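Local coordinates for pyruvate kinase (Toxoplasma gondii, PDB 3GG8), which catalyses the closing step of glycolysis, in which a phosphoryl group passes from phosphoenolpyruvate to ADP to give pyruvate and ATP, at residues Leu67-Ser70 against Thr76-Arg79; Ser347-Asn352 against Val357-Thr362; Thr393-Ala398 against Ala427-Met432. All blocks are in the same frame, centred on the assembly; numbering follows the deposited sequence.

Contact 1 of 3, residues Leu67-Ser70 against Thr76-Arg79; sequences LNFS and THAR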
ATOM      1  N   LEU C  67     -36.261   1.125 -27.691  1.00 36.35           N
ATOM      2  CA  LEU C  67     -37.269   0.633 -28.605  1.00 35.36           C
ATOM      3  C   LEU C  67     -37.016  -0.861 -28.821  1.00 35.88           C
ATOM      4  O   LEU C  67     -36.025  -1.250 -29.440  1.00 36.12           O
ATOM      5  CB  LEU C  67     -37.152   1.353 -29.936  1.00 35.55           C
ATOM      6  CG  LEU C  67     -37.072   2.882 -29.976  1.00 33.84           C
ATOM      7  CD1 LEU C  67     -36.775   3.339 -31.400  1.00 33.56           C
ATOM      8  CD2 LEU C  67     -38.360   3.509 -29.424  1.00 34.93           C
ATOM      9  N   ASN C  68     -37.899  -1.695 -28.280  1.00 35.56           N
ATOM     10  CA  ASN C  68     -37.818  -3.131 -28.466  1.00 35.19           C
ATOM     11  C   ASN C  68     -38.363  -3.620 -29.815  1.00 34.87           C
ATOM     12  O   ASN C  68     -39.569  -3.839 -29.959  1.00 35.52           O
ATOM     13  CB  ASN C  68     -38.518  -3.858 -27.318  1.00 34.64           C
ATOM     14  CG  ASN C  68     -38.328  -5.350 -27.396  1.00 36.65           C
ATOM     15  OD1 ASN C  68     -37.690  -5.856 -28.328  1.00 35.61           O
ATOM     16  ND2 ASN C  68     -38.887  -6.072 -26.438  1.00 36.28           N
ATOM     17  N   PHE C  69     -37.480  -3.843 -30.790  1.00 34.32           N
ATOM     18  CA  PHE C  69     -37.918  -4.304 -32.116  1.00 33.66           C
ATOM     19  C   PHE C  69     -38.279  -5.785 -32.245  1.00 34.07           C
ATOM     20  O   PHE C  69     -38.466  -6.274 -33.375  1.00 33.82           O
ATOM     21  CB  PHE C  69     -36.933  -3.889 -33.214  1.00 33.35           C
ATOM     22  CG  PHE C  69     -37.196  -2.523 -33.796  1.00 32.02           C
ATOM     23  CD1 PHE C  69     -37.050  -1.379 -33.026  1.00 32.79           C
ATOM     24  CD2 PHE C  69     -37.596  -2.383 -35.129  1.00 34.69           C
ATOM     25  CE1 PHE C  69     -37.294  -0.107 -33.574  1.00 32.83           C
ATOM     26  CE2 PHE C  69     -37.838  -1.119 -35.682  1.00 34.19           C
ATOM     27  CZ  PHE C  69     -37.670   0.022 -34.892  1.00 32.74           C
ATOM     28  N   SER C  70     -38.388  -6.502 -31.122  1.00 33.50           N
ATOM     29  CA  SER C  70     -39.005  -7.844 -31.133  1.00 34.06           C
ATOM     30  C   SER C  70     -40.509  -7.776 -31.493  1.00 34.45           C
ATOM     31  O   SER C  70     -41.103  -8.777 -31.906  1.00 34.00           O
ATOM     32  CB  SER C  70     -38.870  -8.526 -29.774  1.00 33.66           C
ATOM     33  OG  SER C  70     -37.522  -8.821 -29.485  1.00 34.80           O
ATOM     34  N   THR C  76     -45.116   2.054 -36.132  1.00 32.37           N
ATOM     35  CA  THR C  76     -45.475   2.181 -34.732  1.00 32.15           C
ATOM     36  C   THR C  76     -44.329   2.789 -33.924  1.00 32.32           C
ATOM     37  O   THR C  76     -44.546   3.649 -33.073  1.00 32.73           O
ATOM     38  CB  THR C  76     -45.943   0.826 -34.105  1.00 32.40           C
ATOM     39  OG1 THR C  76     -44.836  -0.075 -34.021  1.00 32.66           O
ATOM     40  CG2 THR C  76     -47.050   0.180 -34.933  1.00 31.50           C
ATOM     41  N   HIS C  77     -43.107   2.336 -34.190  1.00 32.36           N
ATOM     42  CA  HIS C  77     -41.913   2.864 -33.543  1.00 32.35           C
ATOM     43  C   HIS C  77     -41.609   4.309 -33.981  1.00 32.63           C
ATOM     44  O   HIS C  77     -41.044   5.068 -33.206  1.00 32.00           O
ATOM     45  CB  HIS C  77     -40.720   1.944 -33.808  1.00 32.85           C
ATOM     46  CG  HIS C  77     -40.750   0.656 -33.024  1.00 33.14           C
ATOM     47  ND1 HIS C  77     -40.543   0.605 -31.659  1.00 33.37           N
ATOM     48  CD2 HIS C  77     -40.926  -0.623 -33.424  1.00 32.38           C
ATOM     49  CE1 HIS C  77     -40.615  -0.650 -31.254  1.00 34.73           C
ATOM     50  NE2 HIS C  77     -40.841  -1.416 -32.309  1.00 33.21           N
ATOM     51  N   ALA C  78     -42.014   4.689 -35.200  1.00 32.14           N
ATOM     52  CA  ALA C  78     -41.947   6.090 -35.594  1.00 32.93           C
ATOM     53  C   ALA C  78     -42.838   6.992 -34.715  1.00 33.50           C
ATOM     54  O   ALA C  78     -42.425   8.093 -34.371  1.00 33.40           O
ATOM     55  CB  ALA C  78     -42.281   6.278 -37.099  1.00 32.28           C
ATOM     56  N   ARG C  79     -44.041   6.519 -34.355  1.00 33.64           N
ATOM     57  CA  ARG C  79     -44.958   7.279 -33.493  1.00 34.11           C
ATOM     58  C   ARG C  79     -44.325   7.494 -32.140  1.00 33.59           C
ATOM     59  O   ARG C  79     -44.425   8.582 -31.575  1.00 33.44           O
ATOM     60  CB  ARG C  79     -46.286   6.549 -33.266  1.00 33.67           C
ATOM     61  CG  ARG C  79     -47.104   6.249 -34.504  1.00 36.12           C
ATOM     62  CD  ARG C  79     -48.383   5.438 -34.128  1.00 35.66           C
ATOM     63  NE  ARG C  79     -49.477   5.683 -35.067  0.50 34.54           N
ATOM     64  CZ  ARG C  79     -50.434   6.591 -34.895  0.50 34.02           C
ATOM     65  NH1 ARG C  79     -50.459   7.358 -33.809  0.50 33.53           N
ATOM     66  NH2 ARG C  79     -51.375   6.733 -35.819  0.50 33.21           N
TER
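The phenyl ring of Phe69 lies over one face of the His77 imidazole in an offset stack, the planes only 12° from parallel and the ring centroids 4.0 Å apart. The overlap is deep: CD2 of His77 sits above the centre of the phenyl ring, and CE1 of Phe69 lies 3.6 Å from CG of His77. The two side chains run past each other in opposite directions. His77 CG is anti to the carbonyl carbon (chi1 -74°), which sends the imidazole out from helix 74-90 and under the phenyl. Two further groups frame it. Leu67 CB comes obliquely to within 3.9 Å of His77 ND1, while Asn68 O lies at the ring edge, 3.6 Å from His77 CE1. Histidine suits this place because it combines a flat stacking surface with a polar rim: its NE2 donates to the carbonyl of His71, in the intervening loop, and this bond probably helps to fix the rotation of the ring.

Around the phenyl, Leu67 O lies in the ring plane at its edge, and further out Phe216 of helix 207-217 meets it edge-to-face, probably helping to hold it. Asn68 OD1 accepts from Ser70 N at 3.0 Å, closing an Asx turn in the chain around Phe69. Strand 62-68, helix 74-90 and strand 97-101 form a beta-alpha-beta unit, and the stack, with Leu67, joins the C-terminal end region of its first strand to its helix, as part of the parallel eight-stranded (beta/alpha) barrel of pyruvate kinase.

Contact 2 of 3, residues Ser347-Asn352 against Val357-Thr362; sequences SGETAN and VITVET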
ATOM      1  N   SER C 347     -37.810  -2.960 -18.329  1.00 34.70           N
ATOM      2  CA  SER C 347     -38.368  -3.563 -19.535  1.00 35.08           C
ATOM      3  C   SER C 347     -39.880  -3.448 -19.528  1.00 34.40           C
ATOM      4  O   SER C 347     -40.405  -2.376 -19.842  1.00 34.79           O
ATOM      5  CB  SER C 347     -37.881  -5.007 -19.708  1.00 35.06           C
ATOM      6  OG  SER C 347     -36.485  -5.002 -19.973  1.00 36.62           O
ATOM      7  N   GLY C 348     -40.572  -4.533 -19.181  1.00 33.44           N
ATOM      8  CA  GLY C 348     -42.034  -4.544 -19.112  1.00 32.38           C
ATOM      9  C   GLY C 348     -42.600  -3.571 -18.082  1.00 32.59           C
ATOM     10  O   GLY C 348     -43.743  -3.083 -18.231  1.00 31.81           O
ATOM     11  N   GLU C 349     -41.813  -3.283 -17.038  1.00 31.58           N
ATOM     12  CA  GLU C 349     -42.264  -2.383 -15.967  1.00 32.06           C
ATOM     13  C   GLU C 349     -42.720  -1.031 -16.509  1.00 31.68           C
ATOM     14  O   GLU C 349     -43.648  -0.440 -15.962  1.00 32.24           O
ATOM     15  CB  GLU C 349     -41.175  -2.174 -14.898  1.00 31.94           C
ATOM     16  CG  GLU C 349     -40.621  -3.456 -14.265  1.00 32.85           C
ATOM     17  CD  GLU C 349     -39.311  -3.936 -14.919  1.00 34.32           C
ATOM     18  OE1 GLU C 349     -38.425  -4.461 -14.199  1.00 32.13           O
ATOM     19  OE2 GLU C 349     -39.165  -3.797 -16.152  1.00 34.00           O
ATOM     20  N   THR C 350     -42.054  -0.549 -17.561  1.00 31.31           N
ATOM     21  CA  THR C 350     -42.390   0.752 -18.207  1.00 31.73           C
ATOM     22  C   THR C 350     -43.146   0.559 -19.537  1.00 31.86           C
ATOM     23  O   THR C 350     -43.965   1.404 -19.916  1.00 31.96           O
ATOM     24  CB  THR C 350     -41.110   1.672 -18.482  1.00 31.51           C
ATOM     25  OG1 THR C 350     -40.157   0.973 -19.298  1.00 30.00           O
ATOM     26  CG2 THR C 350     -40.420   2.101 -17.202  1.00 31.05           C
ATOM     27  N   ALA C 351     -42.860  -0.530 -20.248  1.00 31.88           N
ATOM     28  CA  ALA C 351     -43.532  -0.791 -21.529  1.00 32.65           C
ATOM     29  C   ALA C 351     -45.008  -1.190 -21.342  1.00 33.14           C
ATOM     30  O   ALA C 351     -45.898  -0.702 -22.055  1.00 32.61           O
ATOM     31  CB  ALA C 351     -42.768  -1.838 -22.353  1.00 31.91           C
ATOM     32  N   ASN C 352     -45.249  -2.065 -20.367  1.00 33.59           N
ATOM     33  CA  ASN C 352     -46.526  -2.719 -20.177  1.00 34.15           C
ATOM     34  C   ASN C 352     -46.929  -2.661 -18.699  1.00 34.77           C
ATOM     35  O   ASN C 352     -47.659  -3.532 -18.211  1.00 35.59           O
ATOM     36  CB  ASN C 352     -46.429  -4.202 -20.594  1.00 34.27           C
ATOM     37  CG  ASN C 352     -45.833  -4.409 -21.972  1.00 35.93           C
ATOM     38  OD1 ASN C 352     -44.787  -5.046 -22.109  1.00 39.99           O
ATOM     39  ND2 ASN C 352     -46.496  -3.899 -23.001  1.00 36.80           N
ATOM     40  N   VAL C 357     -44.089   5.536 -14.197  1.00 33.23           N
ATOM     41  CA  VAL C 357     -43.297   6.635 -13.637  1.00 33.21           C
ATOM     42  C   VAL C 357     -42.883   6.342 -12.199  1.00 33.21           C
ATOM     43  O   VAL C 357     -41.740   6.613 -11.825  1.00 32.81           O
ATOM     44  CB  VAL C 357     -43.898   8.086 -13.841  1.00 32.91           C
ATOM     45  CG1 VAL C 357     -45.083   8.089 -14.788  1.00 32.08           C
ATOM     46  CG2 VAL C 357     -44.238   8.742 -12.522  1.00 33.80           C
ATOM     47  N   ILE C 358     -43.801   5.756 -11.420  1.00 33.60           N
ATOM     48  CA  ILE C 358     -43.489   5.255 -10.085  1.00 33.62           C
ATOM     49  C   ILE C 358     -42.343   4.232 -10.108  1.00 34.00           C
ATOM     50  O   ILE C 358     -41.507   4.216  -9.200  1.00 34.10           O
ATOM     51  CB  ILE C 358     -44.757   4.716  -9.346  1.00 33.99           C
ATOM     52  CG1 ILE C 358     -45.675   5.889  -8.980  1.00 34.04           C
ATOM     53  CG2 ILE C 358     -44.371   3.943  -8.082  1.00 32.31           C
ATOM     54  CD1 ILE C 358     -46.864   5.542  -8.083  1.00 34.30           C
ATOM     55  N   THR C 359     -42.288   3.397 -11.144  1.00 33.70           N
ATOM     56  CA  THR C 359     -41.201   2.441 -11.272  1.00 33.75           C
ATOM     57  C   THR C 359     -39.867   3.170 -11.512  1.00 34.02           C
ATOM     58  O   THR C 359     -38.842   2.782 -10.950  1.00 34.37           O
ATOM     59  CB  THR C 359     -41.478   1.365 -12.358  1.00 33.67           C
ATOM     60  OG1 THR C 359     -42.769   0.778 -12.135  1.00 32.63           O
ATOM     61  CG2 THR C 359     -40.424   0.255 -12.310  1.00 33.24           C
ATOM     62  N   VAL C 360     -39.886   4.228 -12.321  1.00 33.45           N
ATOM     63  CA  VAL C 360     -38.661   4.992 -12.591  1.00 33.42           C
ATOM     64  C   VAL C 360     -38.164   5.724 -11.347  1.00 33.48           C
ATOM     65  O   VAL C 360     -36.962   5.759 -11.085  1.00 33.60           O
ATOM     66  CB  VAL C 360     -38.817   6.016 -13.754  1.00 32.95           C
ATOM     67  CG1 VAL C 360     -37.532   6.787 -13.963  1.00 32.50           C
ATOM     68  CG2 VAL C 360     -39.198   5.333 -15.027  1.00 32.44           C
ATOM     69  N   GLU C 361     -39.080   6.319 -10.592  1.00 33.72           N
ATOM     70  CA  GLU C 361     -38.723   6.973  -9.328  1.00 34.27           C
ATOM     71  C   GLU C 361     -38.130   5.974  -8.337  1.00 34.18           C
ATOM     72  O   GLU C 361     -37.191   6.295  -7.607  1.00 34.88           O
ATOM     73  CB  GLU C 361     -39.946   7.636  -8.672  1.00 34.16           C
ATOM     74  CG  GLU C 361     -40.800   8.503  -9.586  1.00 35.36           C
ATOM     75  CD  GLU C 361     -41.863   9.283  -8.824  1.00 35.26           C
ATOM     76  OE1 GLU C 361     -41.999  10.508  -9.081  1.00 37.18           O
ATOM     77  OE2 GLU C 361     -42.559   8.683  -7.975  1.00 34.44           O
ATOM     78  N   THR C 362     -38.705   4.779  -8.296  1.00 34.13           N
ATOM     79  CA  THR C 362     -38.292   3.734  -7.359  1.00 34.47           C
ATOM     80  C   THR C 362     -36.867   3.262  -7.661  1.00 35.32           C
ATOM     81  O   THR C 362     -36.042   3.115  -6.748  1.00 36.11           O
ATOM     82  CB  THR C 362     -39.306   2.562  -7.356  1.00 34.08           C
ATOM     83  OG1 THR C 362     -40.595   3.072  -7.004  1.00 32.49           O
ATOM     84  CG2 THR C 362     -38.911   1.458  -6.386  1.00 33.31           C
TER
HETATM   85  O   HOH W   1     -45.134  -0.545 -13.839  1.00 35.68           O
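The hydroxyl oxygen of Thr359 is gripped twice, donating to Phe355 O one helical turn back and accepting from a water that reaches across to Glu349. That water also donates to Glu349 O, at 2.6 Å, whereas its bond to Thr359 OG1 is longer at 3.2 Å. It thus joins two groups whose oxygens stand too far apart to bond directly. Threonine fits because its two branches divide the work: with chi1 at -51°, OG1 lies beside the backbone N, where it meets the preceding turn, and CG2 points away from that N toward the facing helix. There CG2 touches Glu349 CB at 3.6 Å, the side chains crossing at about a right angle.

Of the Glu349 side chain, CB and, more distantly, CG face Thr359. The chain bends at CG (chi2 97°) and carries the carboxylate away, where OE2 receives Ser347 N at 2.7 Å nearly head-on and OE1 receives Leu316 N. The buried acid is therefore held by two backbone N-H groups, one from Ser347, just before its own helix, the other from Leu316 in the loop after strand 309-312. Beside it, Thr350 CG2 meets Val360 CG2 at 4.1 Å, again with side chains nearly perpendicular. Thr350 OG1 bonds to Thr43 O of the first barrel strand, while its methyl branch faces Val360, a beta-branched residue that also packs on Cys42 and Leu346.

The short helix 348-351, following the last barrel strand, is thus set against helix 356-371 by two methyl contacts and one water. This chemistry is consistent with a contact that rests on apolar packing and a water bridge, the polar ends of its side chains being occupied by backbone groups around it.

Contact 3 of 3, residues Thr393-Ala398 against Ala427-Met432; sequences TQEAVA and AKYRPM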
ATOM      1  N   THR C 393      -1.426   9.211 -22.060  1.00 37.07           N
ATOM      2  CA  THR C 393      -1.559  10.605 -21.646  1.00 36.73           C
ATOM      3  C   THR C 393      -2.966  10.965 -21.157  1.00 36.48           C
ATOM      4  O   THR C 393      -3.124  11.569 -20.085  1.00 36.41           O
ATOM      5  CB  THR C 393      -1.160  11.514 -22.827  1.00 36.69           C
ATOM      6  OG1 THR C 393       0.261  11.454 -22.993  1.00 37.30           O
ATOM      7  CG2 THR C 393      -1.578  12.953 -22.603  1.00 37.48           C
ATOM      8  N   GLN C 394      -3.970  10.594 -21.950  1.00 35.75           N
ATOM      9  CA  GLN C 394      -5.362  10.887 -21.662  1.00 35.68           C
ATOM     10  C   GLN C 394      -5.808  10.245 -20.365  1.00 35.26           C
ATOM     11  O   GLN C 394      -6.443  10.890 -19.542  1.00 34.70           O
ATOM     12  CB  GLN C 394      -6.256  10.384 -22.792  1.00 36.09           C
ATOM     13  CG  GLN C 394      -5.922  10.946 -24.154  1.00 37.42           C
ATOM     14  CD  GLN C 394      -5.115   9.996 -25.020  1.00 38.93           C
ATOM     15  OE1 GLN C 394      -4.035   9.506 -24.635  1.00 36.82           O
ATOM     16  NE2 GLN C 394      -5.631   9.746 -26.222  1.00 39.54           N
ATOM     17  N   GLU C 395      -5.497   8.965 -20.190  1.00 35.13           N
ATOM     18  CA  GLU C 395      -5.892   8.275 -18.971  1.00 35.04           C
ATOM     19  C   GLU C 395      -5.187   8.819 -17.725  1.00 34.51           C
ATOM     20  O   GLU C 395      -5.824   8.965 -16.674  1.00 34.78           O
ATOM     21  CB  GLU C 395      -5.678   6.774 -19.084  1.00 35.29           C
ATOM     22  CG  GLU C 395      -6.369   6.006 -17.963  1.00 36.75           C
ATOM     23  CD  GLU C 395      -6.716   4.584 -18.341  1.00 39.39           C
ATOM     24  OE1 GLU C 395      -6.698   4.253 -19.551  1.00 40.46           O
ATOM     25  OE2 GLU C 395      -7.008   3.792 -17.418  1.00 40.33           O
ATOM     26  N   ALA C 396      -3.894   9.123 -17.856  1.00 33.29           N
ATOM     27  CA  ALA C 396      -3.098   9.679 -16.755  1.00 32.93           C
ATOM     28  C   ALA C 396      -3.676  10.980 -16.224  1.00 32.49           C
ATOM     29  O   ALA C 396      -3.762  11.169 -15.014  1.00 32.66           O
ATOM     30  CB  ALA C 396      -1.638   9.861 -17.171  1.00 32.17           C
ATOM     31  N   VAL C 397      -4.060  11.865 -17.140  1.00 32.10           N
ATOM     32  CA  VAL C 397      -4.648  13.160 -16.812  1.00 31.74           C
ATOM     33  C   VAL C 397      -6.043  12.998 -16.200  1.00 31.71           C
ATOM     34  O   VAL C 397      -6.376  13.687 -15.241  1.00 30.84           O
ATOM     35  CB  VAL C 397      -4.649  14.115 -18.047  1.00 32.09           C
ATOM     36  CG1 VAL C 397      -5.370  15.435 -17.760  1.00 31.64           C
ATOM     37  CG2 VAL C 397      -3.227  14.418 -18.455  1.00 31.34           C
ATOM     38  N   ALA C 398      -6.835  12.062 -16.728  1.00 32.05           N
ATOM     39  CA  ALA C 398      -8.146  11.769 -16.165  1.00 32.93           C
ATOM     40  C   ALA C 398      -7.996  11.314 -14.701  1.00 33.88           C
ATOM     41  O   ALA C 398      -8.660  11.836 -13.799  1.00 34.18           O
ATOM     42  CB  ALA C 398      -8.866  10.739 -16.983  1.00 32.33           C
ATOM     43  N   ALA C 427     -15.079   9.236 -15.680  1.00 35.75           N
ATOM     44  CA  ALA C 427     -16.160   8.431 -15.129  1.00 36.03           C
ATOM     45  C   ALA C 427     -15.647   7.057 -14.682  1.00 36.21           C
ATOM     46  O   ALA C 427     -16.015   6.567 -13.612  1.00 36.13           O
ATOM     47  CB  ALA C 427     -17.281   8.287 -16.140  1.00 35.59           C
ATOM     48  N   LYS C 428     -14.801   6.458 -15.521  1.00 36.10           N
ATOM     49  CA  LYS C 428     -14.114   5.185 -15.243  1.00 36.25           C
ATOM     50  C   LYS C 428     -13.533   5.119 -13.821  1.00 36.08           C
ATOM     51  O   LYS C 428     -13.498   4.056 -13.199  1.00 35.95           O
ATOM     52  CB  LYS C 428     -13.003   5.010 -16.283  1.00 36.03           C
ATOM     53  CG  LYS C 428     -12.278   3.692 -16.279  1.00 36.77           C
ATOM     54  CD  LYS C 428     -11.177   3.708 -17.326  1.00 36.31           C
ATOM     55  CE  LYS C 428     -10.102   2.683 -17.003  1.00 37.77           C
ATOM     56  NZ  LYS C 428      -9.341   2.263 -18.212  1.00 38.65           N
ATOM     57  N   TYR C 429     -13.087   6.263 -13.308  1.00 36.43           N
ATOM     58  CA  TYR C 429     -12.470   6.323 -11.974  1.00 36.09           C
ATOM     59  C   TYR C 429     -13.464   6.566 -10.848  1.00 36.06           C
ATOM     60  O   TYR C 429     -13.066   6.691  -9.705  1.00 35.73           O
ATOM     61  CB  TYR C 429     -11.267   7.278 -11.953  1.00 35.97           C
ATOM     62  CG  TYR C 429     -10.134   6.657 -12.717  1.00 36.44           C
ATOM     63  CD1 TYR C 429      -9.331   5.683 -12.117  1.00 36.48           C
ATOM     64  CD2 TYR C 429      -9.913   6.963 -14.056  1.00 36.24           C
ATOM     65  CE1 TYR C 429      -8.318   5.062 -12.813  1.00 36.98           C
ATOM     66  CE2 TYR C 429      -8.893   6.338 -14.770  1.00 36.94           C
ATOM     67  CZ  TYR C 429      -8.105   5.384 -14.138  1.00 36.69           C
ATOM     68  OH  TYR C 429      -7.091   4.738 -14.810  1.00 37.86           O
ATOM     69  N   ARG C 430     -14.761   6.607 -11.194  1.00 36.09           N
ATOM     70  CA  ARG C 430     -15.853   6.767 -10.226  1.00 35.62           C
ATOM     71  C   ARG C 430     -15.536   7.864  -9.191  1.00 35.30           C
ATOM     72  O   ARG C 430     -15.347   7.571  -8.006  1.00 35.14           O
ATOM     73  CB  ARG C 430     -16.194   5.426  -9.532  1.00 35.61           C
ATOM     74  CG  ARG C 430     -16.743   4.297 -10.439  1.00 36.06           C
ATOM     75  CD  ARG C 430     -18.174   4.579 -10.926  1.00 38.08           C
ATOM     76  NE  ARG C 430     -18.756   3.499 -11.734  1.00 37.82           N
ATOM     77  CZ  ARG C 430     -18.819   3.498 -13.065  1.00 36.87           C
ATOM     78  NH1 ARG C 430     -19.385   2.479 -13.715  1.00 35.15           N
ATOM     79  NH2 ARG C 430     -18.337   4.522 -13.757  1.00 37.26           N
ATOM     80  N   PRO C 431     -15.441   9.133  -9.639  1.00 35.04           N
ATOM     81  CA  PRO C 431     -15.184  10.183  -8.656  1.00 35.02           C
ATOM     82  C   PRO C 431     -16.446  10.452  -7.842  1.00 35.31           C
ATOM     83  O   PRO C 431     -17.568  10.315  -8.354  1.00 34.90           O
ATOM     84  CB  PRO C 431     -14.851  11.397  -9.523  1.00 34.50           C
ATOM     85  CG  PRO C 431     -15.598  11.148 -10.797  1.00 34.38           C
ATOM     86  CD  PRO C 431     -15.567   9.673 -11.005  1.00 34.43           C
ATOM     87  N   MET C 432     -16.249  10.795  -6.576  1.00 35.37           N
ATOM     88  CA  MET C 432     -17.323  11.207  -5.695  1.00 36.15           C
ATOM     89  C   MET C 432     -17.985  12.485  -6.200  1.00 35.37           C
ATOM     90  O   MET C 432     -19.166  12.701  -5.972  1.00 35.87           O
ATOM     91  CB  MET C 432     -16.772  11.408  -4.282  1.00 36.00           C
ATOM     92  CG  MET C 432     -17.760  12.009  -3.289  1.00 36.89           C
ATOM     93  SD  MET C 432     -17.574  11.280  -1.660  1.00 39.26           S
ATOM     94  CE  MET C 432     -16.007  11.990  -1.141  1.00 39.75           C
TER
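Glu395 reaches crosswise between Lys428 and Tyr429, meeting each side chain at about a right angle and giving both the same oxygen. Its CG is anti to the backbone N (chi1 -167°) and the chain stays extended beyond it, carrying the carboxylate from the helix to the turn. Tyr429 OH donates to Glu395 OE2 at 2.8 Å, and OE2 accepts on its anti lone pair, the one turned from the other carboxylate oxygen. OE2 lies near the plane of the tyrosine ring, at its hydroxyl edge, but the carboxylate and ring planes are 63° apart, so the groups are not coplanar. Lys428 NZ approaches differently: it forms a salt bridge to Glu395 OE2 at 2.9 Å from above the carboxylate plane, 41° out of it. The two donors therefore share one acceptor without using the same direction.

The residue types match this geometry. A lysine with an extended chain spans the gap and brings a positive charge that would probably favour an ionised carboxylate in this buried setting. A tyrosine adds a rigid ring with a polar end. The turn offering both donors is a type I beta turn, closed by Arg430 N to Ala427 O at 2.7 Å.

Tyr429 OH is bonded to Arg399 as well, while Lys428 NZ donates to Val304 O of helix 288-305 and Arg430 to Gly340 O, just after helix 327-339, which links this loop to the barrel. The Tyr429 ring meets Tyr380 of helix 376-384. Helix 393-407 lies against strand 502-509 through Val397, and other residues of the helix segment, Thr393 and Val397, pack on Val507 of the second subunit.

In the fold
All three contacts are buried, but they serve different parts of the fold, and no helix or strand is shared by two of them. Contacts 1 and 2 both belong to the barrel domain, their centres about 17 Å apart without touching; contact 1 joins the second barrel strand to the helix after it, whereas contact 2 sets two successive helices together beyond the eighth strand. Contact 3 lies in the alpha/beta domain, yet Lys428 bonds to Val304 of the barrel, and its segments alone touch another subunit. The chemistry differs with place: aromatic stacking in contact 1, methyl packing with a bridging water in contact 2, and a carboxylate shared by a lysine and a tyrosine in contact 3.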